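Local coordinates for protein glycosyl hydrolase (Rhizobium leguminosarum bv. trifolii, PDB 5NDX) that probably hydrolyses alpha-L-iduronide linkages, being the bacterial orthologue of human alpha-L-iduronidase in glycoside hydrolase family 39, at residues 91-96 against 260-265; 145-150 against 157-162; 182-185 against 190-193. The protein carries 2 engineered substitutions. All blocks are in the same frame, centred on the assembly; numbering follows the deposited sequence.

All three contacts belong to one eight-stranded beta/alpha barrel, and each meets the 8U8 molecule of chain M. Contact 1 spans the barrel interior from strand 91-95 to strand 261-263, and both later contacts are nested inside the chain loop it closes. Its centre lies about 16 Å from that of contact 2 and about 14 Å from that of contact 3. Contacts 2 and 3 are close neighbours, their centres about 8 Å apart, tied by Asp148 OD1 and Ala185 N at 3.0 Å. Leu96 O and Tyr162 OH, 2.5 Å apart, join contact 1 to contact 2. Gln146, engineered at the predicted proton-donor position, sits among them, its side chain about 7 Å from that of Asp264.

Contact 1: 91-96 against 260-265; sequences KPFFEL and PIVNDE. With 8U8 ((2~{R},3~{S},4~{S},5~{R},6~{S})-6-(4-methyl-2-oxidanylidene-chromen-7-yl)oxy-3,4,5-tris(oxidanyl)oxane-2-carboxylic acid), chain M; 8U8 ((2~{R},3~{S},4~{S},5~{R},6~{S})-6-(4-methyl-2-oxidanylidene-chromen-7-yl)oxy-3,4,5-tris(oxidanyl)oxane-2-carboxylic acid), chain N.
Phe93 and Asp264 have the closest alpha carbons of the two segments, yet these lie 9.2 Å apart, so strands 91-95 and 261-263, third and seventh of the parallel barrel, meet across its interior through side chains and share no hydrogen bond. Phe93 spans most of the gap: with CG trans to its backbone N (chi1 -176°), the ring reaches inward and CE2 meets Asp264 CB at 3.8 Å. Its CZ lies 4.2 Å from Val262 CG1, while valine CG2 packs 3.8 Å from C14 of the 8U8 in chain N. The methyl C15 of that ligand comes to 3.7 Å from Phe93 CZ, completing an apolar cluster. The ring touches Asp264 through CB alone, ring and carboxylate planes 54° apart; His220 binds OD1 and Arg57 binds OD2. Asn263 OD1 accepts from Glu265 N at 3.2 Å, an Asx turn at the base of Glu265, whose OE2 accepts from O3 of the 8U8 in chain M over 2.5 Å, short in the model. A leucine in place of Glu265 would probably leave this hydroxyl without that acceptor and deprive Lys222 and Arg57 of a salt-bridge mate. The chemistry is thus divided: an apolar cluster inside the barrel, and beyond it the carboxylates of Glu95, Asp264 and Glu265 gathered round Arg57, with Glu265 just after the seventh strand, consistent with the nucleophile's place in related barrel glycosidases.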
loop_
_atom_site.group_PDB
_atom_site.type_symbol
_atom_site.label_atom_id
_atom_site.label_comp_id
_atom_site.label_asym_id
_atom_site.label_seq_id
_atom_site.Cartn_x
_atom_site.Cartn_y
_atom_site.Cartn_z
ATOM N N LYS A 91 4.534 8.954 -5.048
ATOM C CA LYS A 91 5.435 9.929 -4.484
ATOM C C LYS A 91 6.434 9.265 -3.594
ATOM O O LYS A 91 6.090 8.364 -2.864
ATOM C CB LYS A 91 4.639 10.929 -3.653
ATOM C CG LYS A 91 3.593 11.672 -4.508
ATOM C CD LYS A 91 2.625 12.456 -3.695
ATOM C CE LYS A 91 1.515 13.086 -4.562
ATOM N NZ LYS A 91 2.144 14.055 -5.469
ATOM N N PRO A 92 7.678 9.761 -3.579
ATOM C CA PRO A 92 8.598 9.168 -2.640
ATOM C C PRO A 92 8.399 9.637 -1.186
ATOM O O PRO A 92 8.201 10.828 -0.902
ATOM C CB PRO A 92 9.955 9.606 -3.186
ATOM C CG PRO A 92 9.668 10.853 -3.896
ATOM C CD PRO A 92 8.378 10.592 -4.574
ATOM N N PHE A 93 8.458 8.670 -0.285
ATOM C CA PHE A 93 8.683 8.919 1.126
ATOM C C PHE A 93 10.200 8.731 1.182
ATOM O O PHE A 93 10.691 7.612 1.269
ATOM C CB PHE A 93 7.884 7.921 1.974
ATOM C CG PHE A 93 7.954 8.126 3.458
ATOM C CD1 PHE A 93 8.595 9.205 4.045
ATOM C CD2 PHE A 93 7.357 7.177 4.297
ATOM C CE1 PHE A 93 8.654 9.341 5.426
ATOM C CE2 PHE A 93 7.426 7.308 5.672
ATOM C CZ PHE A 93 8.049 8.408 6.244
ATOM N N PHE A 94 10.902 9.860 0.995
ATOM C CA PHE A 94 12.286 9.915 0.527
ATOM C C PHE A 94 13.213 9.867 1.736
ATOM O O PHE A 94 13.367 10.871 2.441
ATOM C CB PHE A 94 12.515 11.237 -0.253
ATOM C CG PHE A 94 13.726 11.242 -1.150
ATOM C CD1 PHE A 94 15.002 11.012 -0.655
ATOM C CD2 PHE A 94 13.597 11.518 -2.494
ATOM C CE1 PHE A 94 16.104 11.011 -1.504
ATOM C CE2 PHE A 94 14.701 11.520 -3.340
ATOM C CZ PHE A 94 15.950 11.280 -2.840
ATOM N N GLU A 95 13.808 8.710 1.972
ATOM C CA GLU A 95 14.792 8.567 3.018
ATOM C C GLU A 95 16.100 9.111 2.478
ATOM O O GLU A 95 16.569 8.674 1.401
ATOM C CB GLU A 95 14.995 7.110 3.429
ATOM C CG GLU A 95 13.707 6.441 3.888
ATOM C CD GLU A 95 13.900 4.946 4.079
ATOM O OE1 GLU A 95 13.833 4.199 3.060
ATOM O OE2 GLU A 95 14.169 4.554 5.241
ATOM N N LEU A 96 16.670 10.054 3.213
ATOM C CA LEU A 96 17.937 10.680 2.802
ATOM C C LEU A 96 19.067 9.730 3.222
ATOM O O LEU A 96 19.663 9.868 4.280
ATOM C CB LEU A 96 18.054 12.059 3.434
ATOM C CG LEU A 96 17.012 13.049 2.896
ATOM C CD1 LEU A 96 16.965 14.340 3.709
ATOM C CD2 LEU A 96 17.193 13.347 1.418
ATOM N N PRO A 260 2.961 15.194 14.266
ATOM C CA PRO A 260 2.527 14.004 13.543
ATOM C C PRO A 260 3.409 12.792 13.871
ATOM O O PRO A 260 4.634 12.910 13.933
ATOM C CB PRO A 260 2.607 14.434 12.066
ATOM C CG PRO A 260 2.401 15.947 12.090
ATOM C CD PRO A 260 3.017 16.403 13.405
ATOM N N ILE A 261 2.765 11.680 14.175
ATOM C CA ILE A 261 3.450 10.397 14.487
ATOM C C ILE A 261 3.278 9.467 13.306
ATOM O O ILE A 261 2.151 9.314 12.781
ATOM C CB ILE A 261 2.835 9.711 15.720
ATOM C CG1 ILE A 261 2.850 10.659 16.926
ATOM C CG2 ILE A 261 3.595 8.436 16.080
ATOM C CD1 ILE A 261 4.239 11.134 17.339
ATOM N N VAL A 262 4.377 8.838 12.899
ATOM C CA VAL A 262 4.398 7.984 11.722
ATOM C C VAL A 262 5.015 6.638 12.107
ATOM O O VAL A 262 6.061 6.614 12.764
ATOM C CB VAL A 262 5.220 8.671 10.641
ATOM C CG1 VAL A 262 5.503 7.727 9.473
ATOM C CG2 VAL A 262 4.492 9.941 10.194
ATOM N N ASN A 263 4.332 5.541 11.797
ATOM C CA ASN A 263 4.943 4.214 11.799
ATOM C C ASN A 263 5.315 3.934 10.341
ATOM O O ASN A 263 4.468 3.608 9.543
ATOM C CB ASN A 263 4.011 3.179 12.353
ATOM C CG ASN A 263 4.645 1.809 12.509
ATOM O OD1 ASN A 263 5.665 1.477 11.893
ATOM N ND2 ASN A 263 3.991 0.981 13.295
ATOM N N ASP A 264 6.598 4.024 10.031
ATOM C CA ASP A 264 7.084 3.976 8.661
ATOM C C ASP A 264 7.351 2.551 8.149
ATOM O O ASP A 264 7.766 2.374 6.989
ATOM C CB ASP A 264 8.326 4.929 8.492
ATOM C CG ASP A 264 9.508 4.555 9.386
ATOM O OD1 ASP A 264 9.455 3.501 10.112
ATOM O OD2 ASP A 264 10.534 5.280 9.355
ATOM N N GLU A 265 7.151 1.550 9.004
ATOM C CA GLU A 265 7.298 0.151 8.611
ATOM C C GLU A 265 6.473 -0.727 9.511
ATOM O O GLU A 265 6.984 -1.298 10.488
ATOM C CB GLU A 265 8.755 -0.319 8.732
ATOM C CG GLU A 265 9.573 -0.167 7.504
ATOM C CD GLU A 265 10.964 -0.741 7.683
ATOM O OE1 GLU A 265 11.081 -1.934 8.060
ATOM O OE2 GLU A 265 11.929 -0.012 7.402
HETATM C C15 8U8 M . 18.982 -5.836 12.466
HETATM C C13 8U8 M . 17.806 -5.312 13.048
HETATM C C14 8U8 M . 17.766 -5.140 14.434
HETATM C C16 8U8 M . 16.637 -4.589 15.045
HETATM O O9 8U8 M . 16.663 -4.498 16.272
HETATM O O8 8U8 M . 15.531 -4.218 14.306
HETATM C C11 8U8 M . 15.579 -4.264 12.934
HETATM C C10 8U8 M . 14.500 -3.754 12.204
HETATM C C12 8U8 M . 16.714 -4.826 12.289
HETATM C C7 8U8 M . 16.730 -4.822 10.880
HETATM C C8 8U8 M . 15.652 -4.306 10.155
HETATM C C9 8U8 M . 14.523 -3.779 10.805
HETATM O O2 8U8 M . 13.451 -3.226 10.133
HETATM C C5 8U8 M . 13.056 -3.587 8.752
HETATM O O1 8U8 M . 13.021 -5.018 8.642
HETATM C C1 8U8 M . 13.007 -5.575 7.384
HETATM C C6 8U8 M . 12.107 -6.662 7.550
HETATM O O7 8U8 M . 12.265 -7.611 6.791
HETATM O O6 8U8 M . 11.253 -6.531 8.408
HETATM C C2 8U8 M . 12.402 -4.710 6.236
HETATM O O5 8U8 M . 10.963 -4.737 6.342
HETATM C C3 8U8 M . 12.974 -3.226 6.190
HETATM O O4 8U8 M . 13.737 -3.054 5.046
HETATM C C4 8U8 M . 13.811 -2.890 7.465
HETATM O O3 8U8 M . 14.010 -1.418 7.513
HETATM C C15 8U8 N . 5.609 11.122 6.672
HETATM C C13 8U8 N . 4.446 11.874 6.855
HETATM C C14 8U8 N . 4.420 12.900 7.791
HETATM C C16 8U8 N . 3.292 13.698 7.919
HETATM O O9 8U8 N . 3.266 14.562 8.786
HETATM O O8 8U8 N . 2.176 13.437 7.186
HETATM C C11 8U8 N . 2.200 12.478 6.237
HETATM C C10 8U8 N . 1.058 12.364 5.483
HETATM C C12 8U8 N . 3.316 11.675 6.054
HETATM C C7 8U8 N . 3.259 10.718 5.041
HETATM C C8 8U8 N . 2.101 10.593 4.281
HETATM C C9 8U8 N . 0.992 11.418 4.483
HETATM O O2 8U8 N . -0.119 11.262 3.692
HETATM C C5 8U8 N . -1.057 12.364 3.575
HETATM O O1 8U8 N . -1.925 12.119 4.696
HETATM C C1 8U8 N . -3.102 12.945 4.843
HETATM C C6 8U8 N . -2.725 14.446 5.105
HETATM O O7 8U8 N . -1.618 14.710 5.616
HETATM O O6 8U8 N . -3.540 15.300 4.724
HETATM C C2 8U8 N . -3.909 12.766 3.559
HETATM O O5 8U8 N . -5.156 13.527 3.582
HETATM C C3 8U8 N . -3.051 13.161 2.335
HETATM O O4 8U8 N . -3.806 12.896 1.182
HETATM C C4 8U8 N . -1.791 12.295 2.282
HETATM O O3 8U8 N . -0.918 12.700 1.225
#

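Contact 2: 145-150 against 157-162; sequences NQADSG and KGYTNY. Engineered in segment 145-150: Gln146 (natural residue Glu). With 8U8 ((2~{R},3~{S},4~{S},5~{R},6~{S})-6-(4-methyl-2-oxidanylidene-chromen-7-yl)oxy-3,4,5-tris(oxidanyl)oxane-2-carboxylic acid), chain M.
The loop following the fourth barrel strand, 140-142, holds the predicted proton-donor position of this beta/alpha barrel, and Ala147 in that loop rests against Tyr159 of the succeeding helix 155-171. Their alpha carbons are 7.8 Å apart, and the touch is tight: Ala147 CB lies 3.2 Å from Tyr159 CE1 and 3.5 Å from CD1, meeting the ring obliquely. Tyr159 reaches the loop because CG stands trans to the backbone N (chi1 -170°), which carries the ring off the helix towards Ala147; Trp151 meets this ring edge-to-face, and Pro182, Ile191 and Leu195 also pack on the tyrosine. Ala147 has a positive phi of 82°, an unusual value for a residue with a beta carbon, in a turn that leaves its methyl facing the helix while the side chain of the preceding Gln146 points the other way, to the ligand. Gln146 is an engineered replacement of the natural glutamate. Its chain is bent at chi2, and NE2 donates to O3 of the 8U8 in chain M over 3.1 Å. Asn145 ND2 donates to the same oxygen over 3.0 Å, so two amide donors converge on one hydroxyl, which also bonds to Glu265; NE2 lies nearer still, 2.9 Å, to the glycosidic O2. Further along, Ser149 OG donates to Asp148 O over 2.7 Å, coming nearly side-on to the carbonyl (98°).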
loop_
_atom_site.group_PDB
_atom_site.type_symbol
_atom_site.label_atom_id
_atom_site.label_comp_id
_atom_site.label_asym_id
_atom_site.label_seq_id
_atom_site.Cartn_x
_atom_site.Cartn_y
_atom_site.Cartn_z
ATOM N N ASN A 145 17.450 5.211 7.446
ATOM C CA ASN A 145 16.721 4.166 8.110
ATOM C C ASN A 145 17.507 3.648 9.330
ATOM O O ASN A 145 18.762 3.785 9.421
ATOM C CB ASN A 145 16.445 3.034 7.119
ATOM C CG ASN A 145 15.541 1.965 7.698
ATOM O OD1 ASN A 145 14.416 2.258 8.159
ATOM N ND2 ASN A 145 16.052 0.717 7.733
ATOM N N GLN A 146 16.733 3.093 10.265
ATOM C CA GLN A 146 17.225 2.652 11.532
ATOM C C GLN A 146 18.183 3.746 11.989
ATOM O O GLN A 146 17.747 4.868 12.289
ATOM C CB GLN A 146 17.867 1.254 11.432
ATOM C CG GLN A 146 16.913 0.100 11.724
ATOM C CD GLN A 146 16.479 -0.701 10.493
ATOM O OE1 GLN A 146 17.312 -1.175 9.715
ATOM N NE2 GLN A 146 15.173 -0.883 10.336
ATOM N N ALA A 147 19.472 3.462 11.878
ATOM C CA ALA A 147 20.493 4.085 12.689
ATOM C C ALA A 147 20.674 3.469 14.115
ATOM O O ALA A 147 21.713 3.672 14.751
ATOM C CB ALA A 147 20.373 5.604 12.724
ATOM N N ASP A 148 19.698 2.701 14.591
ATOM C CA ASP A 148 19.832 1.910 15.823
ATOM C C ASP A 148 19.815 0.409 15.448
ATOM O O ASP A 148 18.991 -0.352 15.943
ATOM C CB ASP A 148 18.735 2.303 16.824
ATOM C CG ASP A 148 17.408 1.895 16.386
ATOM O OD1 ASP A 148 17.170 1.764 15.189
ATOM O OD2 ASP A 148 16.574 1.734 17.219
ATOM N N SER A 149 20.728 0.031 14.541
ATOM C CA SER A 149 21.006 -1.368 14.154
ATOM C C SER A 149 22.455 -1.496 13.596
ATOM O O SER A 149 23.375 -1.826 14.350
ATOM C CB SER A 149 19.946 -1.876 13.171
ATOM O OG SER A 149 18.699 -2.044 13.830
ATOM N N GLY A 150 22.661 -1.203 12.306
ATOM C CA GLY A 150 23.996 -1.171 11.694
ATOM C C GLY A 150 24.312 0.203 11.121
ATOM O O GLY A 150 24.703 0.295 9.965
ATOM N N LYS A 157 26.555 11.580 17.914
ATOM C CA LYS A 157 26.902 12.925 17.475
ATOM C C LYS A 157 26.912 12.999 15.955
ATOM O O LYS A 157 26.421 13.956 15.397
ATOM C CB LYS A 157 28.273 13.382 18.022
ATOM C CG LYS A 157 28.308 14.843 18.477
ATOM C CD LYS A 157 27.912 14.981 19.962
ATOM C CE LYS A 157 28.215 16.364 20.552
ATOM N NZ LYS A 157 27.269 17.403 20.040
ATOM N N GLY A 158 27.507 11.992 15.313
ATOM C CA GLY A 158 27.458 11.839 13.859
ATOM C C GLY A 158 26.019 11.920 13.327
ATOM O O GLY A 158 25.760 12.680 12.403
ATOM N N TYR A 159 25.114 11.180 13.981
ATOM C CA TYR A 159 23.694 11.087 13.620
ATOM C C TYR A 159 23.026 12.441 13.704
ATOM O O TYR A 159 22.362 12.878 12.774
ATOM C CB TYR A 159 22.924 10.087 14.510
ATOM C CG TYR A 159 21.523 9.828 13.964
ATOM C CD1 TYR A 159 21.330 8.974 12.876
ATOM C CD2 TYR A 159 20.409 10.504 14.462
ATOM C CE1 TYR A 159 20.066 8.775 12.327
ATOM C CE2 TYR A 159 19.143 10.294 13.921
ATOM C CZ TYR A 159 18.989 9.435 12.851
ATOM O OH TYR A 159 17.768 9.223 12.303
ATOM N N THR A 160 23.261 13.108 14.818
ATOM C CA THR A 160 22.673 14.395 15.092
ATOM C C THR A 160 23.197 15.492 14.130
ATOM O O THR A 160 22.462 16.404 13.747
ATOM C CB THR A 160 22.842 14.666 16.608
ATOM O OG1 THR A 160 21.666 15.270 17.124
ATOM C CG2 THR A 160 24.060 15.485 16.942
ATOM N N ASN A 161 24.454 15.387 13.699
ATOM C CA ASN A 161 25.017 16.291 12.669
ATOM C C ASN A 161 24.444 15.992 11.273
ATOM O O ASN A 161 24.256 16.888 10.462
ATOM C CB ASN A 161 26.536 16.101 12.521
ATOM C CG ASN A 161 27.341 16.563 13.720
ATOM O OD1 ASN A 161 26.897 17.343 14.570
ATOM N ND2 ASN A 161 28.566 16.095 13.757
ATOM N N TYR A 162 24.321 14.705 10.984
ATOM C CA TYR A 162 23.636 14.212 9.783
ATOM C C TYR A 162 22.209 14.788 9.665
ATOM O O TYR A 162 21.842 15.308 8.599
ATOM C CB TYR A 162 23.682 12.676 9.753
ATOM C CG TYR A 162 22.586 12.041 8.925
ATOM C CD1 TYR A 162 22.681 11.958 7.525
ATOM C CD2 TYR A 162 21.460 11.537 9.538
ATOM C CE1 TYR A 162 21.666 11.383 6.774
ATOM C CE2 TYR A 162 20.443 10.966 8.803
ATOM C CZ TYR A 162 20.541 10.918 7.420
ATOM O OH TYR A 162 19.511 10.347 6.741
HETATM C C15 8U8 M . 18.982 -5.836 12.466
HETATM C C13 8U8 M . 17.806 -5.312 13.048
HETATM C C14 8U8 M . 17.766 -5.140 14.434
HETATM C C16 8U8 M . 16.637 -4.589 15.045
HETATM O O9 8U8 M . 16.663 -4.498 16.272
HETATM O O8 8U8 M . 15.531 -4.218 14.306
HETATM C C11 8U8 M . 15.579 -4.264 12.934
HETATM C C10 8U8 M . 14.500 -3.754 12.204
HETATM C C12 8U8 M . 16.714 -4.826 12.289
HETATM C C7 8U8 M . 16.730 -4.822 10.880
HETATM C C8 8U8 M . 15.652 -4.306 10.155
HETATM C C9 8U8 M . 14.523 -3.779 10.805
HETATM O O2 8U8 M . 13.451 -3.226 10.133
HETATM C C5 8U8 M . 13.056 -3.587 8.752
HETATM O O1 8U8 M . 13.021 -5.018 8.642
HETATM C C1 8U8 M . 13.007 -5.575 7.384
HETATM C C6 8U8 M . 12.107 -6.662 7.550
HETATM O O7 8U8 M . 12.265 -7.611 6.791
HETATM O O6 8U8 M . 11.253 -6.531 8.408
HETATM C C2 8U8 M . 12.402 -4.710 6.236
HETATM O O5 8U8 M . 10.963 -4.737 6.342
HETATM C C3 8U8 M . 12.974 -3.226 6.190
HETATM O O4 8U8 M . 13.737 -3.054 5.046
HETATM C C4 8U8 M . 13.811 -2.890 7.465
HETATM O O3 8U8 M . 14.010 -1.418 7.513
#

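Contact 3: 182-185 against 190-193; sequences PGTA and PIFR. With 8U8 ((2~{R},3~{S},4~{S},5~{R},6~{S})-6-(4-methyl-2-oxidanylidene-chromen-7-yl)oxy-3,4,5-tris(oxidanyl)oxane-2-carboxylic acid), chain M.
Pro182, preceded by a cis peptide bond, opens the contact by setting its ring against the first turn of helix 190-200. Its CG lies 3.7 Å from Phe192 CD2, the two rings meeting at a slant, and its CB is 4.3 Å from Ile191 CG2. The 6.3 Å between the alpha carbons of Pro182 and Phe192 confirms how near the strand end runs to the helix. At Gly183 the backbone adopts a positive phi (57°), a conformation that favours glycine, and the strand turns so that Thr184 again directs its side chain at the helix. Thr184 divides its branches between two partners. Its hydroxyl, placed between the backbone N and the carbonyl carbon, brings OG1 to 3.6 Å from Phe192 CD2, and the methyl CG2 packs 3.7 Å from Ile191 CG2. Phe192 extends with CG trans to its backbone N (chi1 174°) into the layer between helix and sheet, where Ile217, Ile219 and Val245 also touch it. No hydrogen bond crosses between the segments. Ala185, past the part that meets the helix, turns to the pocket, its CB 3.4 Å from C10 of the 8U8 in chain M. Pro182 and Thr184 thus cover the inner face of the helix's first turn, and this packing of strand 179-184 against helix 190-200, ahead of the parallel strand 216-219, is typical of a beta-alpha-beta unit of a TIM barrel.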
loop_
_atom_site.group_PDB
_atom_site.type_symbol
_atom_site.label_atom_id
_atom_site.label_comp_id
_atom_site.label_asym_id
_atom_site.label_seq_id
_atom_site.Cartn_x
_atom_site.Cartn_y
_atom_site.Cartn_z
ATOM N N PRO A 182 13.287 9.701 13.708
ATOM C CA PRO A 182 14.491 9.090 13.126
ATOM C C PRO A 182 14.299 7.770 12.358
ATOM O O PRO A 182 15.278 7.214 11.862
ATOM C CB PRO A 182 15.347 8.800 14.366
ATOM C CG PRO A 182 14.350 8.616 15.482
ATOM C CD PRO A 182 13.081 9.342 15.121
ATOM N N GLY A 183 13.075 7.271 12.227
ATOM C CA GLY A 183 12.868 5.948 11.614
ATOM C C GLY A 183 13.612 4.804 12.311
ATOM O O GLY A 183 14.218 3.944 11.653
ATOM N N THR A 184 13.567 4.812 13.638
ATOM C CA THR A 184 14.259 3.829 14.460
ATOM C C THR A 184 13.472 2.521 14.595
ATOM O O THR A 184 12.227 2.525 14.587
ATOM C CB THR A 184 14.585 4.408 15.860
ATOM O OG1 THR A 184 13.499 5.220 16.329
ATOM C CG2 THR A 184 15.860 5.260 15.787
ATOM N N ALA A 185 14.210 1.419 14.734
ATOM C CA ALA A 185 13.619 0.084 14.766
ATOM C C ALA A 185 13.236 -0.396 16.172
ATOM O O ALA A 185 12.351 -1.226 16.310
ATOM C CB ALA A 185 14.566 -0.926 14.137
ATOM N N PRO A 190 18.576 4.452 21.962
ATOM C CA PRO A 190 19.448 5.579 22.212
ATOM C C PRO A 190 19.406 6.645 21.135
ATOM O O PRO A 190 19.283 7.828 21.463
ATOM C CB PRO A 190 20.835 4.925 22.282
ATOM C CG PRO A 190 20.561 3.635 22.949
ATOM C CD PRO A 190 19.267 3.179 22.288
ATOM N N ILE A 191 19.495 6.224 19.868
ATOM C CA ILE A 191 19.341 7.125 18.756
ATOM C C ILE A 191 18.018 7.909 18.821
ATOM O O ILE A 191 17.992 9.090 18.559
ATOM C CB ILE A 191 19.419 6.379 17.407
ATOM C CG1 ILE A 191 20.868 5.982 17.100
ATOM C CG2 ILE A 191 18.943 7.284 16.263
ATOM C CD1 ILE A 191 21.765 7.168 16.697
ATOM N N PHE A 192 16.924 7.229 19.141
ATOM C CA PHE A 192 15.632 7.881 19.178
ATOM C C PHE A 192 15.651 8.954 20.251
ATOM O O PHE A 192 15.338 10.080 19.977
ATOM C CB PHE A 192 14.482 6.905 19.393
ATOM C CG PHE A 192 13.158 7.586 19.574
ATOM C CD1 PHE A 192 12.723 7.991 20.851
ATOM C CD2 PHE A 192 12.323 7.812 18.488
ATOM C CE1 PHE A 192 11.500 8.646 21.020
ATOM C CE2 PHE A 192 11.113 8.474 18.649
ATOM C CZ PHE A 192 10.691 8.893 19.908
ATOM N N ARG A 193 16.025 8.576 21.463
ATOM C CA ARG A 193 16.062 9.522 22.588
ATOM C C ARG A 193 16.976 10.677 22.313
ATOM O O ARG A 193 16.621 11.825 22.588
ATOM C CB ARG A 193 16.460 8.824 23.881
ATOM C CG ARG A 193 15.351 7.916 24.374
ATOM C CD ARG A 193 15.597 7.359 25.777
ATOM N NE ARG A 193 16.210 6.049 25.674
ATOM C CZ ARG A 193 17.471 5.718 25.955
ATOM N NH1 ARG A 193 17.861 4.457 25.774
ATOM N NH2 ARG A 193 18.350 6.596 26.411
HETATM C C15 8U8 M . 18.982 -5.836 12.466
HETATM C C13 8U8 M . 17.806 -5.312 13.048
HETATM C C14 8U8 M . 17.766 -5.140 14.434
HETATM C C16 8U8 M . 16.637 -4.589 15.045
HETATM O O9 8U8 M . 16.663 -4.498 16.272
HETATM O O8 8U8 M . 15.531 -4.218 14.306
HETATM C C11 8U8 M . 15.579 -4.264 12.934
HETATM C C10 8U8 M . 14.500 -3.754 12.204
HETATM C C12 8U8 M . 16.714 -4.826 12.289
HETATM C C7 8U8 M . 16.730 -4.822 10.880
HETATM C C8 8U8 M . 15.652 -4.306 10.155
HETATM C C9 8U8 M . 14.523 -3.779 10.805
HETATM O O2 8U8 M . 13.451 -3.226 10.133
HETATM C C5 8U8 M . 13.056 -3.587 8.752
HETATM O O1 8U8 M . 13.021 -5.018 8.642
HETATM C C1 8U8 M . 13.007 -5.575 7.384
HETATM C C6 8U8 M . 12.107 -6.662 7.550
HETATM O O7 8U8 M . 12.265 -7.611 6.791
HETATM O O6 8U8 M . 11.253 -6.531 8.408
HETATM C C2 8U8 M . 12.402 -4.710 6.236
HETATM O O5 8U8 M . 10.963 -4.737 6.342
HETATM C C3 8U8 M . 12.974 -3.226 6.190
HETATM O O4 8U8 M . 13.737 -3.054 5.046
HETATM C C4 8U8 M . 13.811 -2.890 7.465
HETATM O O3 8U8 M . 14.010 -1.418 7.513
#